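Local coordinates for pesticidal crystal protein CRY4AA (Bacillus thuringiensis, PDB 2C9K) that promotes colloid-osmotic lysis of insect midgut epithelial cells after binding to them, acting as a mosquito-larvicidal, pore-forming three-domain toxin, at residues A[273-277]-A[439-443]; A[221-226]-A[264-270]; A[154-158]-A[182-186]; A[151-155]-A[243-248]. All coordinates share one frame; numbering follows the deposited sequence.

How the interactions relate
Following the chain from its N terminus, helix 140-164 supplies the first segments of interactions 3 and 4, which share L154 and N155. Interaction 3 closes first, over the connection to helix 183-208, and nests within the larger loop that interaction 4 closes at 243-248; their centres lie about 7 Å apart. Interaction 2 starts at 221-226, before interaction 4 has closed, and ends at 264-270, so the two cross. It ties the last bundle helix to the second domain, and its centre lies about 35 Å from that of interaction 4. Interaction 1 follows in series within that domain. It touches interaction 2 where K275 meets E270 and F269, and both reach the sheet containing strands 262-267 and 432-440.

Interaction 1. Residues A[273-277]-A[439-443]; sequences PYKYY and SLSIP
The phenolic oxygen of Y274 has two backbone partners: I442 N donates a weak hydrogen bond to OH (3.3 Å), and T448 O is its stronger partner. This places a tyrosine of the loop between strand 262-267 and helix 279-286 against the 432-440 end of a three-stranded antiparallel sheet, part of the beta-prism domain of the delta endotoxins. The N-H...O angle of 159° shows that the weakness comes from length, not from bending. Y274 reaches across because its CG stands anti to the carbonyl carbon (chi1 -49°). L440 lies over one face of the ring, its CG 3.9 Å from the Y274 centroid and 23° off the normal, a CH-pi contact, while CD2 of the same leucine reaches back to Y274 CB (3.6 Å). The opposite face is covered by CG of P273, so the ring is layered between a leucine and a proline. I442 instead comes in at the ring edge, with CD1 3.9 Å from Y274 CE2. Its end also borders Y277, whose hydroxyl bonds to Y446 OH; I442 CD1 lies 4.1 Å from Y277 OH.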
loop_
_atom_site.group_PDB
_atom_site.type_symbol
_atom_site.label_atom_id
_atom_site.label_comp_id
_atom_site.label_asym_id
_atom_site.label_seq_id
_atom_site.Cartn_x
_atom_site.Cartn_y
_atom_site.Cartn_z
ATOM N N PRO A 273 23.214 11.147 -15.184
ATOM C CA PRO A 273 22.566 11.825 -16.318
ATOM C C PRO A 273 21.160 11.357 -16.667
ATOM O O PRO A 273 20.385 12.104 -17.264
ATOM C CB PRO A 273 23.539 11.572 -17.461
ATOM C CG PRO A 273 24.004 10.187 -17.156
ATOM C CD PRO A 273 24.283 10.252 -15.660
ATOM N N TYR A 274 20.835 10.125 -16.301
ATOM C CA TYR A 274 19.530 9.559 -16.612
ATOM C C TYR A 274 18.342 10.474 -16.323
ATOM O O TYR A 274 17.244 10.257 -16.840
ATOM C CB TYR A 274 19.366 8.227 -15.878
ATOM C CG TYR A 274 20.565 7.346 -16.078
ATOM C CD1 TYR A 274 21.512 7.195 -15.071
ATOM C CD2 TYR A 274 20.808 6.741 -17.312
ATOM C CE1 TYR A 274 22.682 6.468 -15.288
ATOM C CE2 TYR A 274 21.970 6.010 -17.540
ATOM C CZ TYR A 274 22.903 5.882 -16.520
ATOM O OH TYR A 274 24.061 5.174 -16.726
ATOM N N LYS A 275 18.555 11.495 -15.505
ATOM C CA LYS A 275 17.472 12.411 -15.187
ATOM C C LYS A 275 17.095 13.247 -16.404
ATOM O O LYS A 275 16.049 13.892 -16.413
ATOM C CB LYS A 275 17.873 13.323 -14.025
ATOM C CG LYS A 275 19.212 14.014 -14.218
ATOM C CD LYS A 275 19.583 14.849 -13.012
ATOM C CE LYS A 275 20.796 15.708 -13.301
ATOM N NZ LYS A 275 21.261 16.459 -12.096
ATOM N N TYR A 276 17.937 13.223 -17.435
ATOM C CA TYR A 276 17.695 14.004 -18.652
ATOM C C TYR A 276 17.008 13.201 -19.750
ATOM O O TYR A 276 16.644 13.740 -20.787
ATOM C CB TYR A 276 19.012 14.581 -19.187
ATOM C CG TYR A 276 19.667 15.601 -18.276
ATOM C CD1 TYR A 276 20.976 15.425 -17.833
ATOM C CD2 TYR A 276 18.981 16.741 -17.855
ATOM C CE1 TYR A 276 21.584 16.349 -16.996
ATOM C CE2 TYR A 276 19.583 17.676 -17.014
ATOM C CZ TYR A 276 20.884 17.465 -16.590
ATOM O OH TYR A 276 21.484 18.357 -15.741
ATOM N N TYR A 277 16.844 11.905 -19.512
ATOM C CA TYR A 277 16.181 11.024 -20.463
ATOM C C TYR A 277 14.680 11.118 -20.276
ATOM O O TYR A 277 14.197 11.716 -19.311
ATOM C CB TYR A 277 16.615 9.579 -20.247
ATOM C CG TYR A 277 17.970 9.259 -20.809
ATOM C CD1 TYR A 277 19.108 9.934 -20.369
ATOM C CD2 TYR A 277 18.120 8.288 -21.796
ATOM C CE1 TYR A 277 20.360 9.651 -20.903
ATOM C CE2 TYR A 277 19.362 7.997 -22.334
ATOM C CZ TYR A 277 20.473 8.681 -21.882
ATOM O OH TYR A 277 21.698 8.386 -22.406
ATOM N N SER A 439 18.173 -1.437 -11.307
ATOM C CA SER A 439 19.236 -0.492 -11.591
ATOM C C SER A 439 19.208 -0.033 -13.047
ATOM O O SER A 439 18.947 -0.832 -13.949
ATOM C CB SER A 439 20.575 -1.154 -11.281
ATOM O OG SER A 439 21.557 -0.203 -10.928
ATOM N N LEU A 440 19.451 1.259 -13.268
ATOM C CA LEU A 440 19.504 1.825 -14.615
ATOM C C LEU A 440 20.954 2.210 -14.873
ATOM O O LEU A 440 21.540 2.989 -14.125
ATOM C CB LEU A 440 18.608 3.065 -14.736
ATOM C CG LEU A 440 18.803 4.028 -15.928
ATOM C CD1 LEU A 440 18.856 3.268 -17.241
ATOM C CD2 LEU A 440 17.660 5.038 -15.961
ATOM N N SER A 441 21.538 1.638 -15.917
ATOM C CA SER A 441 22.923 1.921 -16.272
ATOM C C SER A 441 23.179 1.480 -17.695
ATOM O O SER A 441 22.775 0.393 -18.111
ATOM C CB SER A 441 23.880 1.170 -15.356
ATOM O OG SER A 441 23.871 -0.206 -15.674
ATOM N N ILE A 442 23.855 2.338 -18.440
ATOM C CA ILE A 442 24.193 2.060 -19.820
ATOM C C ILE A 442 25.714 2.067 -19.832
ATOM O O ILE A 442 26.333 3.101 -20.080
ATOM C CB ILE A 442 23.638 3.164 -20.719
ATOM C CG1 ILE A 442 22.148 3.346 -20.418
ATOM C CG2 ILE A 442 23.859 2.815 -22.169
ATOM C CD1 ILE A 442 21.526 4.534 -21.081
ATOM N N PRO A 443 26.335 0.912 -19.531
ATOM C CA PRO A 443 27.797 0.766 -19.494
ATOM C C PRO A 443 28.476 1.233 -20.771
ATOM O O PRO A 443 29.510 1.891 -20.734
ATOM C CB PRO A 443 27.989 -0.728 -19.252
ATOM C CG PRO A 443 26.781 -1.090 -18.450
ATOM C CD PRO A 443 25.679 -0.361 -19.187
#

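Interaction 2. Residues A[221-226]-A[264-270]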
loop_
_atom_site.group_PDB
_atom_site.type_symbol
_atom_site.label_atom_id
_atom_site.label_comp_id
_atom_site.label_asym_id
_atom_site.label_seq_id
_atom_site.Cartn_x
_atom_site.Cartn_y
_atom_site.Cartn_z
ATOM N N ASN A 221 10.458 15.785 -14.133
ATOM C CA ASN A 221 11.296 15.189 -13.095
ATOM C C ASN A 221 10.722 13.894 -12.521
ATOM O O ASN A 221 9.825 13.921 -11.670
ATOM C CB ASN A 221 11.529 16.173 -11.958
ATOM C CG ASN A 221 12.605 15.699 -11.009
ATOM O OD1 ASN A 221 12.623 14.536 -10.613
ATOM N ND2 ASN A 221 13.510 16.597 -10.639
ATOM N N TRP A 222 11.260 12.764 -12.979
ATOM C CA TRP A 222 10.821 11.443 -12.531
ATOM C C TRP A 222 10.988 11.168 -11.027
ATOM O O TRP A 222 10.131 10.528 -10.416
ATOM C CB TRP A 222 11.559 10.354 -13.316
ATOM C CG TRP A 222 11.220 8.977 -12.861
ATOM C CD1 TRP A 222 10.166 8.211 -13.265
ATOM C CD2 TRP A 222 11.895 8.229 -11.856
ATOM N NE1 TRP A 222 10.142 7.031 -12.570
ATOM C CE2 TRP A 222 11.194 7.015 -11.696
ATOM C CE3 TRP A 222 13.025 8.468 -11.066
ATOM C CZ2 TRP A 222 11.587 6.043 -10.782
ATOM C CZ3 TRP A 222 13.412 7.499 -10.158
ATOM C CH2 TRP A 222 12.695 6.302 -10.026
ATOM N N ASN A 223 12.081 11.638 -10.430
ATOM C CA ASN A 223 12.309 11.402 -9.004
ATOM C C ASN A 223 11.249 12.108 -8.171
ATOM O O ASN A 223 10.828 11.623 -7.119
ATOM C CB ASN A 223 13.698 11.890 -8.576
ATOM C CG ASN A 223 14.111 11.340 -7.218
ATOM O OD1 ASN A 223 15.099 11.771 -6.635
ATOM N ND2 ASN A 223 13.353 10.371 -6.714
ATOM N N THR A 224 10.821 13.268 -8.648
ATOM C CA THR A 224 9.803 14.037 -7.947
ATOM C C THR A 224 8.485 13.278 -8.051
ATOM O O THR A 224 7.722 13.191 -7.104
ATOM C CB THR A 224 9.668 15.438 -8.578
ATOM O OG1 THR A 224 10.894 16.159 -8.386
ATOM C CG2 THR A 224 8.509 16.197 -7.956
ATOM N N TYR A 225 8.250 12.720 -9.226
ATOM C CA TYR A 225 7.055 11.957 -9.506
ATOM C C TYR A 225 7.048 10.756 -8.572
ATOM O O TYR A 225 6.048 10.444 -7.932
ATOM C CB TYR A 225 7.091 11.495 -10.971
ATOM C CG TYR A 225 5.883 10.710 -11.413
ATOM C CD1 TYR A 225 4.805 11.335 -12.038
ATOM C CD2 TYR A 225 5.800 9.345 -11.175
ATOM C CE1 TYR A 225 3.678 10.616 -12.414
ATOM C CE2 TYR A 225 4.681 8.623 -11.542
ATOM C CZ TYR A 225 3.626 9.260 -12.161
ATOM O OH TYR A 225 2.534 8.520 -12.537
ATOM N N ASN A 226 8.187 10.086 -8.487
ATOM C CA ASN A 226 8.297 8.905 -7.650
ATOM C C ASN A 226 8.163 9.202 -6.151
ATOM O O ASN A 226 7.538 8.434 -5.419
ATOM C CB ASN A 226 9.624 8.203 -7.937
ATOM C CG ASN A 226 9.761 6.903 -7.188
ATOM O OD1 ASN A 226 9.062 5.928 -7.476
ATOM N ND2 ASN A 226 10.663 6.878 -6.209
ATOM N N TYR A 264 9.011 2.720 -4.229
ATOM C CA TYR A 264 10.455 2.782 -4.437
ATOM C C TYR A 264 11.144 4.019 -3.893
ATOM O O TYR A 264 10.569 5.107 -3.854
ATOM C CB TYR A 264 10.772 2.699 -5.943
ATOM C CG TYR A 264 10.024 1.626 -6.716
ATOM C CD1 TYR A 264 8.675 1.767 -7.010
ATOM C CD2 TYR A 264 10.675 0.473 -7.159
ATOM C CE1 TYR A 264 7.989 0.794 -7.726
ATOM C CE2 TYR A 264 10.001 -0.506 -7.875
ATOM C CZ TYR A 264 8.654 -0.342 -8.157
ATOM O OH TYR A 264 7.965 -1.312 -8.864
ATOM N N GLN A 265 12.395 3.833 -3.488
ATOM C CA GLN A 265 13.233 4.915 -2.992
ATOM C C GLN A 265 14.421 4.843 -3.954
ATOM O O GLN A 265 14.814 3.747 -4.360
ATOM C CB GLN A 265 13.659 4.642 -1.543
ATOM C CG GLN A 265 12.491 4.601 -0.551
ATOM C CD GLN A 265 12.923 4.332 0.894
ATOM O OE1 GLN A 265 13.826 3.534 1.150
ATOM N NE2 GLN A 265 12.259 4.981 1.844
ATOM N N VAL A 266 14.992 5.978 -4.346
ATOM C CA VAL A 266 16.096 5.918 -5.303
ATOM C C VAL A 266 17.457 6.464 -4.859
ATOM O O VAL A 266 17.555 7.315 -3.976
ATOM C CB VAL A 266 15.660 6.560 -6.664
ATOM C CG1 VAL A 266 14.330 7.273 -6.497
ATOM C CG2 VAL A 266 16.728 7.502 -7.188
ATOM N N LEU A 267 18.509 5.943 -5.488
ATOM C CA LEU A 267 19.875 6.334 -5.182
ATOM C C LEU A 267 20.609 6.788 -6.439
ATOM O O LEU A 267 20.461 6.178 -7.508
ATOM C CB LEU A 267 20.627 5.154 -4.550
ATOM C CG LEU A 267 22.160 5.220 -4.449
ATOM C CD1 LEU A 267 22.598 6.349 -3.520
ATOM C CD2 LEU A 267 22.679 3.887 -3.947
ATOM N N ASN A 268 21.395 7.858 -6.286
ATOM C CA ASN A 268 22.210 8.459 -7.346
ATOM C C ASN A 268 21.451 9.134 -8.475
ATOM O O ASN A 268 21.945 9.223 -9.598
ATOM C CB ASN A 268 23.170 7.433 -7.946
ATOM C CG ASN A 268 24.276 7.052 -6.992
ATOM O OD1 ASN A 268 24.643 7.821 -6.094
ATOM N ND2 ASN A 268 24.830 5.865 -7.188
ATOM N N PHE A 269 20.257 9.625 -8.173
ATOM C CA PHE A 269 19.448 10.289 -9.173
ATOM C C PHE A 269 20.077 11.592 -9.655
ATOM O O PHE A 269 20.266 11.811 -10.853
ATOM C CB PHE A 269 18.068 10.608 -8.611
ATOM C CG PHE A 269 17.237 11.437 -9.537
ATOM C CD1 PHE A 269 16.656 10.866 -10.666
ATOM C CD2 PHE A 269 17.098 12.804 -9.329
ATOM C CE1 PHE A 269 15.949 11.652 -11.579
ATOM C CE2 PHE A 269 16.394 13.594 -10.236
ATOM C CZ PHE A 269 15.820 13.017 -11.363
ATOM N N GLU A 270 20.392 12.460 -8.705
ATOM C CA GLU A 270 20.950 13.764 -9.013
ATOM C C GLU A 270 22.340 13.771 -9.635
ATOM O O GLU A 270 22.629 14.623 -10.460
ATOM C CB GLU A 270 20.921 14.640 -7.754
ATOM C CG GLU A 270 19.528 14.748 -7.124
ATOM C CD GLU A 270 19.232 13.658 -6.069
ATOM O OE1 GLU A 270 19.605 12.470 -6.279
ATOM O OE2 GLU A 270 18.606 13.996 -5.029
HETATM O O HOH W 1 7.283 4.984 -6.050
#
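N223 lays its side chain across the ring of F269, and each atom in turn has a neighbour. N223 CB sits over the ring centre, 3.4 Å from the F269 centroid and 4° off its normal, a CH-pi contact. Next, CG passes above the inner end of the ring, and N223 OD1 lies 3.5 Å from F269 CD2. At the tip N223 ND2 ends 3.3 Å from V266 CG1. The amide plane is inclined 53° to the ring, so the two are not stacked. This course follows from chi1 of -165°, which sets CG opposite the backbone N.

The same V266 methyl, CG1, meets W222 CZ3 at 3.8 Å; that indole bonds through NE1 to E283. One turn on, N226 ND2 donates to Y264 O (2.9 Å) from well above the carbonyl plane, and T230 OG1 also reaches this oxygen, while N226 OD1 pairs with R229. At the helix start N221 is the N-cap: its OD1 accepts from T224 N at 3.0 Å and also borders F269 CZ.

Helix 222-240, last of the helical domain, thus meets strand 262-267 of the beta-prism domain. Asparagines serve this boundary in two ways, as apolar CB over a ring and as amide donor to a strand carbonyl, without a charged pair between the segments.

Interaction 3. Residues A[154-158]-A[182-186]; sequences LNQAV and YYPVL
L154 pushes its CD2 methyl against the ring of Y182, where it lies 3.5 Å from CD2 of the tyrosine in an oblique approach. The two side chains cross at about a right angle. A157, one turn further along helix 140-164, adds a second contact to this ring: its CB lies over a face, 3.9 Å from Y182 CD1. L154 and A157 thus both reach a tyrosine placed just before helix 183-208.

L186 fills the next position. Its CG stands opposite the backbone N (chi1 170°), and the fork opens between L154, N155 and V158. L186 CD1 packs on L154 CB at 3.8 Å and is equally close to the backbone N of N155. The other branch turns to V158, L186 CD2 meeting V158 CG2 at 3.8 Å. That V158 methyl has a second role, because it also lies 3.7 Å from the backbone N of Y183, with the tyrosine ring presenting its edge to it. V185 contributes a looser touch on L154 CD1.

No hydrogen bond joins the segments, which meet through apolar packing, with 363 Å² buried. The CA pairings L154 with L186 (5.8 Å) and V158 with Y182 (5.9 Å) run in opposite senses, as expected for antiparallel neighbours in the helical domain. Helix 103-123 lies beside the same packing, with I107 on A157 and Y182 and H111 on L154. V248 of the loop after helix 222-240 touches V158 and L186, and D247 accepts the hydroxyl bond of Y183.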
loop_
_atom_site.group_PDB
_atom_site.type_symbol
_atom_site.label_atom_id
_atom_site.label_comp_id
_atom_site.label_asym_id
_atom_site.label_seq_id
_atom_site.Cartn_x
_atom_site.Cartn_y
_atom_site.Cartn_z
ATOM N N LEU A 154 -18.985 6.693 11.591
ATOM C CA LEU A 154 -20.164 6.197 10.898
ATOM C C LEU A 154 -20.204 4.666 10.974
ATOM O O LEU A 154 -21.246 4.077 11.258
ATOM C CB LEU A 154 -20.152 6.660 9.445
ATOM C CG LEU A 154 -20.391 8.158 9.276
ATOM C CD1 LEU A 154 -20.161 8.572 7.829
ATOM C CD2 LEU A 154 -21.813 8.480 9.708
ATOM N N ASN A 155 -19.067 4.026 10.722
ATOM C CA ASN A 155 -18.986 2.570 10.781
ATOM C C ASN A 155 -19.379 2.158 12.184
ATOM O O ASN A 155 -20.067 1.160 12.380
ATOM C CB ASN A 155 -17.552 2.093 10.467
ATOM C CG ASN A 155 -17.353 0.597 10.714
ATOM O OD1 ASN A 155 -17.072 0.169 11.832
ATOM N ND2 ASN A 155 -17.505 -0.201 9.666
ATOM N N GLN A 156 -18.949 2.953 13.156
ATOM C CA GLN A 156 -19.242 2.681 14.558
ATOM C C GLN A 156 -20.736 2.876 14.839
ATOM O O GLN A 156 -21.375 2.036 15.475
ATOM C CB GLN A 156 -18.399 3.599 15.451
ATOM C CG GLN A 156 -18.407 3.215 16.917
ATOM C CD GLN A 156 -19.788 3.338 17.556
ATOM O OE1 GLN A 156 -20.273 4.446 17.817
ATOM N NE2 GLN A 156 -20.431 2.199 17.798
ATOM N N ALA A 157 -21.280 3.986 14.346
ATOM C CA ALA A 157 -22.688 4.318 14.519
ATOM C C ALA A 157 -23.553 3.184 14.009
ATOM O O ALA A 157 -24.494 2.765 14.676
ATOM C CB ALA A 157 -23.021 5.601 13.766
ATOM N N VAL A 158 -23.242 2.694 12.816
ATOM C CA VAL A 158 -24.001 1.597 12.242
ATOM C C VAL A 158 -23.962 0.394 13.172
ATOM O O VAL A 158 -24.990 -0.205 13.464
ATOM C CB VAL A 158 -23.443 1.196 10.873
ATOM C CG1 VAL A 158 -24.069 -0.103 10.417
ATOM C CG2 VAL A 158 -23.735 2.288 9.864
ATOM N N TYR A 182 -27.420 5.308 9.667
ATOM C CA TYR A 182 -26.320 5.863 8.888
ATOM C C TYR A 182 -25.745 4.944 7.817
ATOM O O TYR A 182 -24.779 5.314 7.158
ATOM C CB TYR A 182 -25.176 6.284 9.809
ATOM C CG TYR A 182 -25.550 7.283 10.873
ATOM C CD1 TYR A 182 -26.288 6.895 11.987
ATOM C CD2 TYR A 182 -25.150 8.614 10.776
ATOM C CE1 TYR A 182 -26.615 7.806 12.987
ATOM C CE2 TYR A 182 -25.473 9.535 11.768
ATOM C CZ TYR A 182 -26.204 9.122 12.873
ATOM O OH TYR A 182 -26.518 10.018 13.871
ATOM N N TYR A 183 -26.318 3.760 7.627
ATOM C CA TYR A 183 -25.764 2.850 6.628
ATOM C C TYR A 183 -25.820 3.347 5.185
ATOM O O TYR A 183 -24.903 3.098 4.412
ATOM C CB TYR A 183 -26.407 1.464 6.710
ATOM C CG TYR A 183 -25.660 0.459 5.865
ATOM C CD1 TYR A 183 -24.277 0.324 5.987
ATOM C CD2 TYR A 183 -26.317 -0.323 4.916
ATOM C CE1 TYR A 183 -23.566 -0.557 5.183
ATOM C CE2 TYR A 183 -25.612 -1.209 4.108
ATOM C CZ TYR A 183 -24.238 -1.315 4.249
ATOM O OH TYR A 183 -23.526 -2.168 3.456
ATOM N N PRO A 184 -26.905 4.029 4.793
ATOM C CA PRO A 184 -26.914 4.496 3.406
ATOM C C PRO A 184 -25.855 5.585 3.239
ATOM O O PRO A 184 -25.259 5.739 2.175
ATOM C CB PRO A 184 -28.332 5.028 3.238
ATOM C CG PRO A 184 -29.125 4.142 4.154
ATOM C CD PRO A 184 -28.254 4.119 5.381
ATOM N N VAL A 185 -25.619 6.326 4.313
ATOM C CA VAL A 185 -24.636 7.407 4.315
ATOM C C VAL A 185 -23.199 6.892 4.437
ATOM O O VAL A 185 -22.277 7.465 3.844
ATOM C CB VAL A 185 -24.903 8.389 5.478
ATOM C CG1 VAL A 185 -23.847 9.471 5.507
ATOM C CG2 VAL A 185 -26.275 8.995 5.328
ATOM N N LEU A 186 -23.012 5.828 5.221
ATOM C CA LEU A 186 -21.695 5.231 5.426
ATOM C C LEU A 186 -21.165 4.830 4.071
ATOM O O LEU A 186 -20.028 5.127 3.703
ATOM C CB LEU A 186 -21.813 3.993 6.312
ATOM C CG LEU A 186 -20.584 3.092 6.447
ATOM C CD1 LEU A 186 -19.406 3.889 6.966
ATOM C CD2 LEU A 186 -20.910 1.941 7.383
#

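Interaction 4. Residues A[151-155]-A[243-248]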
loop_
_atom_site.group_PDB
_atom_site.type_symbol
_atom_site.label_atom_id
_atom_site.label_comp_id
_atom_site.label_asym_id
_atom_site.label_seq_id
_atom_site.Cartn_x
_atom_site.Cartn_y
_atom_site.Cartn_z
ATOM N N LEU A 151 -15.271 8.269 8.455
ATOM C CA LEU A 151 -15.746 6.919 8.154
ATOM C C LEU A 151 -15.798 6.015 9.389
ATOM O O LEU A 151 -16.654 5.129 9.478
ATOM C CB LEU A 151 -14.861 6.269 7.080
ATOM C CG LEU A 151 -14.978 6.817 5.653
ATOM C CD1 LEU A 151 -13.880 6.249 4.773
ATOM C CD2 LEU A 151 -16.353 6.471 5.089
ATOM N N THR A 152 -14.895 6.246 10.343
ATOM C CA THR A 152 -14.834 5.424 11.553
ATOM C C THR A 152 -16.015 5.605 12.500
ATOM O O THR A 152 -16.506 4.634 13.075
ATOM C CB THR A 152 -13.537 5.674 12.339
ATOM O OG1 THR A 152 -12.412 5.551 11.461
ATOM C CG2 THR A 152 -13.393 4.656 13.441
ATOM N N VAL A 153 -16.471 6.839 12.675
ATOM C CA VAL A 153 -17.604 7.070 13.558
ATOM C C VAL A 153 -18.878 6.554 12.905
ATOM O O VAL A 153 -19.754 6.034 13.583
ATOM C CB VAL A 153 -17.771 8.561 13.910
ATOM C CG1 VAL A 153 -19.080 8.772 14.651
ATOM C CG2 VAL A 153 -16.609 9.017 14.783
ATOM N N LEU A 154 -18.985 6.693 11.591
ATOM C CA LEU A 154 -20.164 6.197 10.898
ATOM C C LEU A 154 -20.204 4.666 10.974
ATOM O O LEU A 154 -21.246 4.077 11.258
ATOM C CB LEU A 154 -20.152 6.660 9.445
ATOM C CG LEU A 154 -20.391 8.158 9.276
ATOM C CD1 LEU A 154 -20.161 8.572 7.829
ATOM C CD2 LEU A 154 -21.813 8.480 9.708
ATOM N N ASN A 155 -19.067 4.026 10.722
ATOM C CA ASN A 155 -18.986 2.570 10.781
ATOM C C ASN A 155 -19.379 2.158 12.184
ATOM O O ASN A 155 -20.067 1.160 12.380
ATOM C CB ASN A 155 -17.552 2.093 10.467
ATOM C CG ASN A 155 -17.353 0.597 10.714
ATOM O OD1 ASN A 155 -17.072 0.169 11.832
ATOM N ND2 ASN A 155 -17.505 -0.201 9.666
ATOM N N PHE A 243 -10.752 1.453 3.305
ATOM C CA PHE A 243 -12.087 2.037 3.473
ATOM C C PHE A 243 -13.250 1.064 3.256
ATOM O O PHE A 243 -14.253 1.103 3.979
ATOM C CB PHE A 243 -12.246 3.241 2.542
ATOM C CG PHE A 243 -11.534 4.492 3.019
ATOM C CD1 PHE A 243 -11.401 5.594 2.175
ATOM C CD2 PHE A 243 -11.035 4.581 4.315
ATOM C CE1 PHE A 243 -10.788 6.759 2.612
ATOM C CE2 PHE A 243 -10.419 5.746 4.759
ATOM C CZ PHE A 243 -10.296 6.837 3.908
ATOM N N PRO A 244 -13.130 0.169 2.263
ATOM C CA PRO A 244 -14.214 -0.781 2.007
ATOM C C PRO A 244 -14.503 -1.664 3.200
ATOM O O PRO A 244 -15.575 -2.234 3.304
ATOM C CB PRO A 244 -13.699 -1.575 0.812
ATOM C CG PRO A 244 -12.834 -0.583 0.099
ATOM C CD PRO A 244 -12.075 0.033 1.247
ATOM N N ASN A 245 -13.535 -1.787 4.095
ATOM C CA ASN A 245 -13.714 -2.613 5.282
ATOM C C ASN A 245 -14.708 -1.946 6.224
ATOM O O ASN A 245 -15.292 -2.600 7.087
ATOM C CB ASN A 245 -12.378 -2.810 6.001
ATOM C CG ASN A 245 -11.336 -3.500 5.133
ATOM O OD1 ASN A 245 -10.197 -3.700 5.561
ATOM N ND2 ASN A 245 -11.718 -3.871 3.911
ATOM N N TYR A 246 -14.896 -0.638 6.061
ATOM C CA TYR A 246 -15.827 0.093 6.905
ATOM C C TYR A 246 -17.268 -0.216 6.521
ATOM O O TYR A 246 -18.189 0.180 7.233
ATOM C CB TYR A 246 -15.588 1.602 6.805
ATOM C CG TYR A 246 -14.343 2.100 7.521
ATOM C CD1 TYR A 246 -14.166 1.891 8.893
ATOM C CD2 TYR A 246 -13.343 2.785 6.832
ATOM C CE1 TYR A 246 -13.021 2.350 9.558
ATOM C CE2 TYR A 246 -12.200 3.246 7.491
ATOM C CZ TYR A 246 -12.045 3.022 8.850
ATOM O OH TYR A 246 -10.898 3.445 9.486
ATOM N N ASP A 247 -17.466 -0.915 5.403
ATOM C CA ASP A 247 -18.812 -1.262 4.945
ATOM C C ASP A 247 -19.375 -2.384 5.797
ATOM O O ASP A 247 -19.272 -3.559 5.448
ATOM C CB ASP A 247 -18.792 -1.685 3.472
ATOM C CG ASP A 247 -20.190 -2.012 2.923
ATOM O OD1 ASP A 247 -20.424 -1.787 1.714
ATOM O OD2 ASP A 247 -21.051 -2.505 3.683
ATOM N N VAL A 248 -19.969 -2.008 6.920
ATOM C CA VAL A 248 -20.556 -2.961 7.844
ATOM C C VAL A 248 -21.432 -3.985 7.137
ATOM O O VAL A 248 -21.625 -5.097 7.624
ATOM C CB VAL A 248 -21.395 -2.236 8.892
ATOM C CG1 VAL A 248 -22.094 -3.245 9.781
ATOM C CG2 VAL A 248 -20.509 -1.305 9.691
HETATM O O HOH W 2 -10.440 4.034 11.771
#
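Y246, N155 and L151 bury more surface than the other residues here. L151 packs between two aromatic rings. Its CB lies over one face of Y246, 4.2 Å from the centroid and 27° off the normal, while CD1 sits above the centre of F243. Both are CH-pi contacts, the second made possible by an extended leucine end (chi2 170°). T152 N lies over a face of the Y246 ring too, and N155 CB approaches it obliquely, 3.7 Å from Y246 CD1.

N155 supplies the polar part. Its ND2 donates to Y246 O at 2.6 Å with an N-H...O angle of 157°. The acceptor lies in the plane of the asparagine amide, but the donor stands above the plane of the carbonyl. The same oxygen accepts a weak bond from V248 N, which closes an inverse gamma turn centred on D247.

This is where the helical domain of the delta endotoxin leads into the rest of the toxin: helix 140-164, the central helix of the bundle in this family, meets the 3-10 segment 243-246 that follows helix 222-240. F17 also meets the Y246 ring edge-to-face.

At the phenol end, Y246 OH lies 3.3 Å from T152 OG1, and each has a partner in N148: ND2 for the tyrosine, the backbone O for the threonine. At the other end V248 CG2 lies 3.2 Å from N155 ND2, beside the amide that bonds to Y246 O.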